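Local coordinates for protein glycoside Hydrolase (Bacteroides uniformis, PDB 5TA0) that probably cleaves agarose chains as a family 86 glycoside hydrolase, and binds a neoagaro-oligosaccharide in a cleft lined by its catalytic-barrel loops, at residues F249-L254 with M293-S298; Q255-W260 with S601-I606; L282-C287 with N351-Q356. One frame throughout, in Å; residues are numbered along the deposited sequence. Where two conformers were deposited one is given.

Contact 1: F249-L254 with M293-S298; sequences FPDFEL and MYRKGS. With AAL (3,6-anhydro-alpha-L-galactopyranose), chain C; GAL (beta-D-galactopyranose), chain B; EDO (1,2-ethanediol), chain U.
OD1 of Asp-251 is gripped by both terminal nitrogens of Arg-295: by NH2 at 2.8 Å, which makes the salt bridge, and more weakly by NH1. Asp-251 lies in the loop after strand 242-247, and Arg-295 between strand 291-293 and helix 298-315, in the excursion after strand 277-285; as 242-247 and 277-285 are successive strands of the parallel beta/alpha barrel, the ion pair ties one beta-alpha connection to the next. The NH2 bond uses the syn lone pair of OD1, and the carboxylate and guanidinium planes differ by only 18°. NH1 also donates to Pro-250 O over 2.9 Å, from above the carbonyl plane yet nearly within the guanidinium plane. With NE bonded to Tyr-283 O, all three guanidinium nitrogens have a backbone or carboxylate acceptor, which should fix the rotation of the group. Pro-250 CD covers one of its faces, 3.8 Å from NH1. Phe-249 joins the contact to the glycan pocket: Arg-295 NH2 lies near the ring plane by CD1, at 3.9 Å, C6 of a galactose stands over one face, and the anhydrogalactose O5 meets the ring edge, 3.3 Å from Phe-249 CZ.

Contact 2: Q255-W260 with S601-I606; sequences QNFGRW and SFFGVI
Phe-257 drives the edge of its ring toward the face of Phe-603, a T-shaped pair with centroids 5.3 Å apart and planes at 81°. The touching edge is the CE2-CZ side of Phe-257. Its CZ comes within 3.6 Å of Phe-603 CE1 and 3.8 Å of Phe-603 CD1, while its CE2 lies 3.8 Å from Phe-603 CE1, so the approach is displaced toward the CD1-CE1-CZ side of the receiving ring and not centred on it. The two side chains get there differently. Phe-603 starts on a CB already directed at the other segment, with CG opposite the backbone N (chi1 -178°), and so sends its ring straight across. The CB of Phe-257 is not aimed at its partner; with CG beside the backbone N, at chi1 -71°, the ring swings over and only its far edge arrives. Phe-257 is carried by a type I' turn from Gln-255 to Gly-258, closed by Gly-258 N to Gln-255 O at 2.8 Å; it occupies the third position and also serves as N-cap residue of helix 258-262. That helix belongs to the beta/alpha barrel, whereas Phe-603 lies on strand 602-609, at the margin of a five-stranded sheet in the C-terminal beta domain, so the ring pair sits on an interdomain interface. His-631, whose ring meets that of Phe-257, and Leu-536 extend the interface along the same sheet. Ala-302 of barrel helix 298-315 packs against Phe-603; from strand 631-642, Ser-633 touches both phenylalanine side chains.

Contact 3: L282-C287 with N351-Q356; sequences LYDFPC and NSMLMQ
Strand 282-285 and helix 351-356 run roughly antiparallel, their directions 140° apart and their axes 10.5 Å apart at closest approach, with Leu-282 and Met-353 nearest by CA. One side chain spans that gap. Met-353 is extended beyond CG, its last torsion close to 180° (chi3 179°), and this carries SD and CE to the strand. SD stands 3.5 Å from Leu-282 O and 4.2 Å from Leu-282 CB, so the sulfur is nearer the backbone carbonyl than the leucine side chain. CE goes further and enters between the Leu-282 carbonyl and the Asp-284 carboxylate: it is 3.5 Å from Leu-282 O and 3.4 Å from Asp-284 OD1. It also comes within 3.6 Å of Asp-284 CG. Asp-284 and Met-353 approach from opposite directions, and the methyl meets the carboxylate by van der Waals contact. The carboxylate has its hydrogen bonds elsewhere: OD2 is bonded to Ser-349 OG, one turn earlier on the same helix, while OD1 accepts from the backbone N of both Arg-295 and Lys-296. These bonds hold the buried carboxylate against the methionine methyl and join strand, helix and following loop. Tyr-283 points the other way, and its OH bonds to Gln-325 OE1; its side chain lies near a bound galactose. Met-353 also touches Tyr-326 of strand 321-326, the strand next to 277-285. An outer helix laying an apolar side chain across neighbouring parallel strands, while the alternate strand residue faces the other way, is the helix-on-strand packing of a beta/alpha barrel, here one whose inner side meets the bound sugar.

All three contacts are buried, but they differ in chemistry and in place. Contact 3 lies nearest the chain centre and joins a barrel strand to its helical layer by van der Waals packing; contact 1, in loops following barrel strands, is ionic and borders the sugar; contact 2, about 20 Å from the chain centre, is purely aromatic and bridges barrel to C-terminal domain. Contact 1 adjoins both others. Its loop 293-298 meets contact 3 through Gly-297 N to Gln-356 OE1 (2.8 Å), and strand 602-609 through Ser-298 O to Val-605 N (3.1 Å). Its other loop runs directly into 255-260, where Arg-259 NH1 reaches Phe-249 O. Contacts 2 and 3 do not touch.

Contact 1: F249-L254 with M293-S298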
# COMPACT_ATOMS: atom_id res chain seq x y z
N PHE A 249 -3.72 4.02 11.24
CA PHE A 249 -3.90 5.40 10.78
C PHE A 249 -2.61 6.17 11.00
O PHE A 249 -2.43 6.81 12.03
CB PHE A 249 -5.07 6.08 11.54
CG PHE A 249 -6.38 5.40 11.34
CD1 PHE A 249 -6.99 5.40 10.10
CD2 PHE A 249 -6.96 4.64 12.37
CE1 PHE A 249 -8.18 4.71 9.89
CE2 PHE A 249 -8.15 3.95 12.15
CZ PHE A 249 -8.76 3.98 10.91
N PRO A 250 -1.64 6.07 10.06
CA PRO A 250 -0.35 6.76 10.19
C PRO A 250 -0.54 8.23 9.88
O PRO A 250 -0.61 8.61 8.70
CB PRO A 250 0.56 6.04 9.16
CG PRO A 250 -0.38 5.53 8.15
CD PRO A 250 -1.69 5.21 8.85
N ASP A 251 -0.70 9.03 10.93
CA ASP A 251 -1.14 10.42 10.87
C ASP A 251 -0.10 11.33 11.52
O ASP A 251 -0.28 11.84 12.63
CB ASP A 251 -2.50 10.56 11.56
CG ASP A 251 -3.63 9.80 10.86
OD1 ASP A 251 -3.45 9.36 9.72
OD2 ASP A 251 -4.73 9.68 11.45
N PHE A 252 1.00 11.55 10.83
CA PHE A 252 2.23 11.99 11.47
C PHE A 252 2.19 13.44 11.97
O PHE A 252 2.86 13.78 12.97
CB PHE A 252 3.40 11.82 10.51
CG PHE A 252 3.70 10.38 10.15
CD1 PHE A 252 3.18 9.30 10.85
CD2 PHE A 252 4.54 10.14 9.07
CE1 PHE A 252 3.53 8.01 10.52
CE2 PHE A 252 4.87 8.85 8.73
CZ PHE A 252 4.36 7.79 9.44
N GLU A 253 1.41 14.27 11.29
CA GLU A 253 1.39 15.71 11.57
C GLU A 253 0.59 16.03 12.81
O GLU A 253 0.67 17.16 13.32
CB GLU A 253 0.87 16.49 10.36
CG GLU A 253 -0.63 16.59 10.21
CD GLU A 253 -1.32 15.33 9.74
OE1 GLU A 253 -0.68 14.27 9.54
OE2 GLU A 253 -2.55 15.38 9.52
N LEU A 254 -0.23 15.12 13.28
CA LEU A 254 -1.15 15.46 14.40
C LEU A 254 -0.37 15.86 15.64
O LEU A 254 0.77 15.45 15.87
CB LEU A 254 -2.09 14.30 14.70
CG LEU A 254 -3.05 13.93 13.57
CD1 LEU A 254 -3.98 12.82 14.04
CD2 LEU A 254 -3.85 15.09 13.02
N MET A 293 -11.50 13.36 3.33
CA MET A 293 -10.13 13.47 3.83
C MET A 293 -9.28 12.38 3.19
O MET A 293 -9.35 11.20 3.56
CB MET A 293 -10.09 13.37 5.35
CG MET A 293 -10.79 14.54 6.02
SD MET A 293 -11.08 14.30 7.77
CE MET A 293 -12.48 13.20 7.63
N TYR A 294 -8.50 12.79 2.20
CA TYR A 294 -7.75 11.86 1.35
C TYR A 294 -6.30 11.71 1.74
O TYR A 294 -5.65 12.66 2.20
CB TYR A 294 -7.83 12.31 -0.10
CG TYR A 294 -9.23 12.11 -0.64
CD1 TYR A 294 -9.76 10.83 -0.79
CD2 TYR A 294 -10.07 13.18 -0.95
CE1 TYR A 294 -11.04 10.62 -1.23
CE2 TYR A 294 -11.35 12.96 -1.40
CZ TYR A 294 -11.84 11.70 -1.55
OH TYR A 294 -13.11 11.47 -2.00
N ARG A 295 -5.81 10.49 1.58
CA ARG A 295 -4.38 10.19 1.56
C ARG A 295 -3.85 10.20 0.12
O ARG A 295 -2.71 10.63 -0.13
CB ARG A 295 -4.12 8.84 2.20
CG ARG A 295 -4.54 8.76 3.66
CD ARG A 295 -4.13 7.45 4.28
NE ARG A 295 -4.61 7.35 5.65
CZ ARG A 295 -3.94 7.71 6.75
NH1 ARG A 295 -2.69 8.18 6.70
NH2 ARG A 295 -4.55 7.59 7.92
N LYS A 296 -4.64 9.65 -0.82
CA LYS A 296 -4.21 9.64 -2.21
C LYS A 296 -3.81 11.04 -2.63
O LYS A 296 -4.40 12.04 -2.20
CB LYS A 296 -5.25 9.04 -3.14
CG LYS A 296 -6.60 9.78 -3.25
CD LYS A 296 -7.51 8.98 -4.19
CE LYS A 296 -8.93 9.49 -4.26
NZ LYS A 296 -9.11 10.55 -5.29
N GLY A 297 -2.74 11.12 -3.41
CA GLY A 297 -2.10 12.39 -3.71
C GLY A 297 -0.97 12.71 -2.76
O GLY A 297 -0.27 11.81 -2.30
N SER A 298 -0.76 14.00 -2.48
CA SER A 298 0.45 14.43 -1.80
C SER A 298 0.57 13.97 -0.34
O SER A 298 1.69 13.92 0.19
CB SER A 298 0.63 15.96 -1.86
OG SER A 298 -0.23 16.66 -0.94
C1 AAL C . -12.31 1.91 12.66
C2 AAL C . -13.08 0.59 12.68
C3 AAL C . -12.08 -0.54 12.65
C4 AAL C . -11.23 -0.48 11.42
C5 AAL C . -10.37 0.69 11.80
C6 AAL C . -9.97 0.34 13.21
O2 AAL C . -13.95 0.49 11.54
O3 AAL C . -11.14 -0.35 13.73
O4 AAL C . -10.43 -1.64 11.38
O5 AAL C . -11.20 1.85 11.75
C1 GAL B . -14.28 6.33 13.39
C2 GAL B . -14.38 4.92 12.86
C3 GAL B . -13.05 4.18 12.98
C4 GAL B . -11.91 5.02 12.41
C5 GAL B . -11.92 6.40 13.06
C6 GAL B . -10.77 7.25 12.58
O1 GAL B . -15.49 7.08 13.17
O2 GAL B . -15.35 4.17 13.58
O3 GAL B . -13.23 2.94 12.30
O4 GAL B . -12.05 5.17 10.99
O5 GAL B . -13.18 7.01 12.76
O6 GAL B . -10.79 8.52 13.24
C1 EDO U . -6.27 11.81 5.17
O1 EDO U . -4.93 11.99 5.56
C2 EDO U . -7.04 11.13 6.27
O2 EDO U . -7.69 10.05 5.66

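Contact 2: Q255-W260 with S601-I606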
# COMPACT_ATOMS: atom_id res chain seq x y z
N GLN A 255 -1.03 16.71 16.44
CA GLN A 255 -0.41 17.35 17.61
C GLN A 255 0.93 18.02 17.29
O GLN A 255 1.93 17.85 18.00
CB GLN A 255 -0.29 16.35 18.76
CG GLN A 255 -1.65 15.91 19.32
CD GLN A 255 -2.32 14.82 18.52
OE1 GLN A 255 -1.70 13.79 18.22
NE2 GLN A 255 -3.59 15.01 18.20
N ASN A 256 0.96 18.75 16.17
CA ASN A 256 2.18 19.47 15.75
C ASN A 256 3.40 18.56 15.60
O ASN A 256 4.51 18.89 16.01
CB ASN A 256 2.49 20.61 16.73
CG ASN A 256 3.39 21.67 16.13
OD1 ASN A 256 3.33 21.95 14.92
ND2 ASN A 256 4.22 22.28 16.96
N PHE A 257 3.16 17.40 15.00
CA PHE A 257 4.13 16.30 14.86
C PHE A 257 4.50 15.56 16.12
O PHE A 257 5.37 14.68 16.10
CB PHE A 257 5.38 16.68 14.04
CG PHE A 257 5.09 16.85 12.58
CD1 PHE A 257 4.64 18.08 12.08
CD2 PHE A 257 5.22 15.80 11.69
CE1 PHE A 257 4.35 18.24 10.73
CE2 PHE A 257 4.92 15.95 10.35
CZ PHE A 257 4.50 17.17 9.86
N GLY A 258 3.80 15.85 17.23
CA GLY A 258 3.90 15.03 18.40
C GLY A 258 3.51 13.57 18.15
O GLY A 258 4.02 12.68 18.79
N ARG A 259 2.59 13.35 17.21
CA ARG A 259 2.18 11.96 16.91
C ARG A 259 3.30 11.18 16.22
O ARG A 259 3.58 10.04 16.60
CB ARG A 259 0.90 11.91 16.11
CG ARG A 259 0.39 10.49 15.89
CD ARG A 259 -1.08 10.47 15.57
NE ARG A 259 -1.55 9.17 15.08
CZ ARG A 259 -2.73 8.62 15.36
NH1 ARG A 259 -3.11 7.48 14.77
NH2 ARG A 259 -3.55 9.17 16.25
N TRP A 260 3.95 11.82 15.25
CA TRP A 260 5.18 11.27 14.68
C TRP A 260 6.20 10.96 15.77
O TRP A 260 6.77 9.86 15.85
CB TRP A 260 5.77 12.22 13.65
CG TRP A 260 7.20 11.86 13.33
CD1 TRP A 260 8.31 12.44 13.85
CD2 TRP A 260 7.66 10.77 12.50
NE1 TRP A 260 9.45 11.81 13.39
CE2 TRP A 260 9.06 10.77 12.57
CE3 TRP A 260 7.01 9.80 11.71
CZ2 TRP A 260 9.85 9.86 11.87
CZ3 TRP A 260 7.80 8.90 11.00
CH2 TRP A 260 9.20 8.94 11.08
N SER A 601 -5.33 20.18 8.92
CA SER A 601 -4.18 20.95 8.45
C SER A 601 -3.72 20.30 7.16
O SER A 601 -4.21 19.21 6.80
CB SER A 601 -3.04 20.90 9.47
OG SER A 601 -2.50 19.57 9.57
N PHE A 602 -2.80 20.96 6.49
CA PHE A 602 -2.17 20.43 5.28
C PHE A 602 -0.93 19.63 5.66
O PHE A 602 -0.07 20.11 6.35
CB PHE A 602 -1.73 21.56 4.33
CG PHE A 602 -1.12 21.04 3.06
CD1 PHE A 602 0.26 20.82 2.93
CD2 PHE A 602 -1.93 20.73 1.99
CE1 PHE A 602 0.77 20.30 1.76
CE2 PHE A 602 -1.42 20.20 0.82
CZ PHE A 602 -0.08 19.99 0.71
N PHE A 603 -0.86 18.40 5.17
CA PHE A 603 0.39 17.60 5.24
C PHE A 603 0.55 16.91 3.89
O PHE A 603 -0.28 16.09 3.51
CB PHE A 603 0.35 16.58 6.38
CG PHE A 603 1.62 15.76 6.53
CD1 PHE A 603 2.88 16.34 6.48
CD2 PHE A 603 1.55 14.39 6.77
CE1 PHE A 603 4.02 15.58 6.65
CE2 PHE A 603 2.69 13.63 6.95
CZ PHE A 603 3.93 14.22 6.89
N GLY A 604 1.58 17.30 3.15
CA GLY A 604 1.78 16.76 1.81
C GLY A 604 3.13 17.10 1.26
O GLY A 604 3.78 18.06 1.71
N VAL A 605 3.56 16.33 0.25
CA VAL A 605 4.78 16.65 -0.50
C VAL A 605 4.44 17.52 -1.71
O VAL A 605 3.64 17.13 -2.56
CB VAL A 605 5.50 15.36 -0.93
CG1 VAL A 605 6.60 15.64 -1.94
CG2 VAL A 605 6.04 14.65 0.28
N ILE A 606 5.09 18.67 -1.77
CA ILE A 606 5.06 19.54 -2.94
C ILE A 606 6.24 19.15 -3.81
O ILE A 606 7.41 19.27 -3.42
CB ILE A 606 5.21 21.03 -2.54
CG1 ILE A 606 4.23 21.44 -1.42
CG2 ILE A 606 5.06 21.93 -3.75
CD1 ILE A 606 2.80 21.19 -1.71

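Contact 3: L282-C287 with N351-Q356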
# COMPACT_ATOMS: atom_id res chain seq x y z
N LEU A 282 -3.26 2.10 4.80
CA LEU A 282 -3.53 3.44 4.22
C LEU A 282 -4.95 3.50 3.69
O LEU A 282 -5.26 2.90 2.65
CB LEU A 282 -2.52 3.75 3.12
CG LEU A 282 -1.09 4.00 3.60
CD1 LEU A 282 -0.15 4.01 2.41
CD2 LEU A 282 -0.99 5.29 4.40
N TYR A 283 -5.79 4.27 4.37
CA TYR A 283 -7.17 4.43 3.95
C TYR A 283 -7.54 5.88 3.71
O TYR A 283 -7.32 6.76 4.57
CB TYR A 283 -8.08 3.84 4.99
CG TYR A 283 -8.14 2.34 5.00
CD1 TYR A 283 -8.80 1.65 4.02
CD2 TYR A 283 -7.59 1.62 6.03
CE1 TYR A 283 -8.91 0.28 4.05
CE2 TYR A 283 -7.70 0.25 6.09
CZ TYR A 283 -8.36 -0.42 5.09
OH TYR A 283 -8.49 -1.80 5.17
N ASP A 284 -8.12 6.12 2.55
CA ASP A 284 -8.80 7.38 2.26
C ASP A 284 -10.11 7.40 3.03
O ASP A 284 -10.72 6.36 3.27
CB ASP A 284 -9.16 7.45 0.77
CG ASP A 284 -7.98 7.82 -0.14
OD1 ASP A 284 -7.01 8.47 0.32
OD2 ASP A 284 -8.07 7.49 -1.34
N PHE A 285 -10.52 8.61 3.39
CA PHE A 285 -11.85 8.84 4.00
C PHE A 285 -12.72 9.68 3.05
O PHE A 285 -12.83 10.91 3.21
CB PHE A 285 -11.76 9.55 5.37
CG PHE A 285 -11.17 8.75 6.51
CD1 PHE A 285 -10.86 7.41 6.45
CD2 PHE A 285 -10.98 9.40 7.72
CE1 PHE A 285 -10.37 6.75 7.57
CE2 PHE A 285 -10.48 8.76 8.84
CZ PHE A 285 -10.18 7.42 8.76
N PRO A 286 -13.37 9.05 2.07
CA PRO A 286 -14.22 9.83 1.14
C PRO A 286 -15.52 10.35 1.73
O PRO A 286 -16.13 11.22 1.11
CB PRO A 286 -14.51 8.83 0.03
CG PRO A 286 -14.41 7.49 0.71
CD PRO A 286 -13.27 7.64 1.66
N CYS A 287 -15.94 9.85 2.88
CA CYS A 287 -17.25 10.23 3.42
C CYS A 287 -17.32 9.94 4.91
O CYS A 287 -17.88 8.93 5.34
CB CYS A 287 -18.35 9.49 2.66
SG CYS A 287 -18.19 7.70 2.59
N ASN A 351 -7.11 2.38 -7.14
CA ASN A 351 -6.34 2.66 -8.33
C ASN A 351 -5.30 3.76 -8.11
O ASN A 351 -4.15 3.63 -8.55
CB ASN A 351 -7.26 3.03 -9.50
CG ASN A 351 -7.89 1.84 -10.16
OD1 ASN A 351 -7.28 0.80 -10.31
ND2 ASN A 351 -9.14 1.97 -10.52
N SER A 352 -5.68 4.84 -7.44
CA SER A 352 -4.75 5.93 -7.20
C SER A 352 -3.61 5.50 -6.29
O SER A 352 -2.44 5.76 -6.59
CB SER A 352 -5.43 7.18 -6.63
OG SER A 352 -6.34 7.73 -7.57
N MET A 353 -3.92 4.84 -5.16
CA MET A 353 -2.87 4.41 -4.27
C MET A 353 -1.90 3.42 -4.95
O MET A 353 -0.68 3.54 -4.78
CB MET A 353 -3.48 3.78 -3.03
CG MET A 353 -4.17 4.80 -2.14
SD MET A 353 -4.53 4.09 -0.52
CE MET A 353 -5.28 5.51 0.26
N LEU A 354 -2.46 2.49 -5.72
CA LEU A 354 -1.64 1.55 -6.48
C LEU A 354 -0.63 2.26 -7.35
O LEU A 354 0.54 1.92 -7.34
CB LEU A 354 -2.49 0.63 -7.32
CG LEU A 354 -1.73 -0.27 -8.30
CD1 LEU A 354 -0.66 -1.12 -7.62
CD2 LEU A 354 -2.70 -1.18 -9.03
N MET A 355 -1.07 3.26 -8.11
CA MET A 355 -0.13 4.00 -8.96
C MET A 355 1.02 4.60 -8.12
O MET A 355 2.20 4.58 -8.52
CB MET A 355 -0.86 5.11 -9.72
CG MET A 355 -1.83 4.58 -10.77
SD MET A 355 -1.03 3.91 -12.22
CE MET A 355 -0.57 5.39 -13.14
N GLN A 356 0.69 5.12 -6.95
CA GLN A 356 1.70 5.74 -6.08
C GLN A 356 2.64 4.69 -5.51
O GLN A 356 3.84 4.92 -5.48
CB GLN A 356 1.05 6.61 -5.00
CG GLN A 356 0.24 7.75 -5.65
CD GLN A 356 -0.37 8.74 -4.71
OE1 GLN A 356 -1.60 8.95 -4.72
NE2 GLN A 356 0.46 9.41 -3.92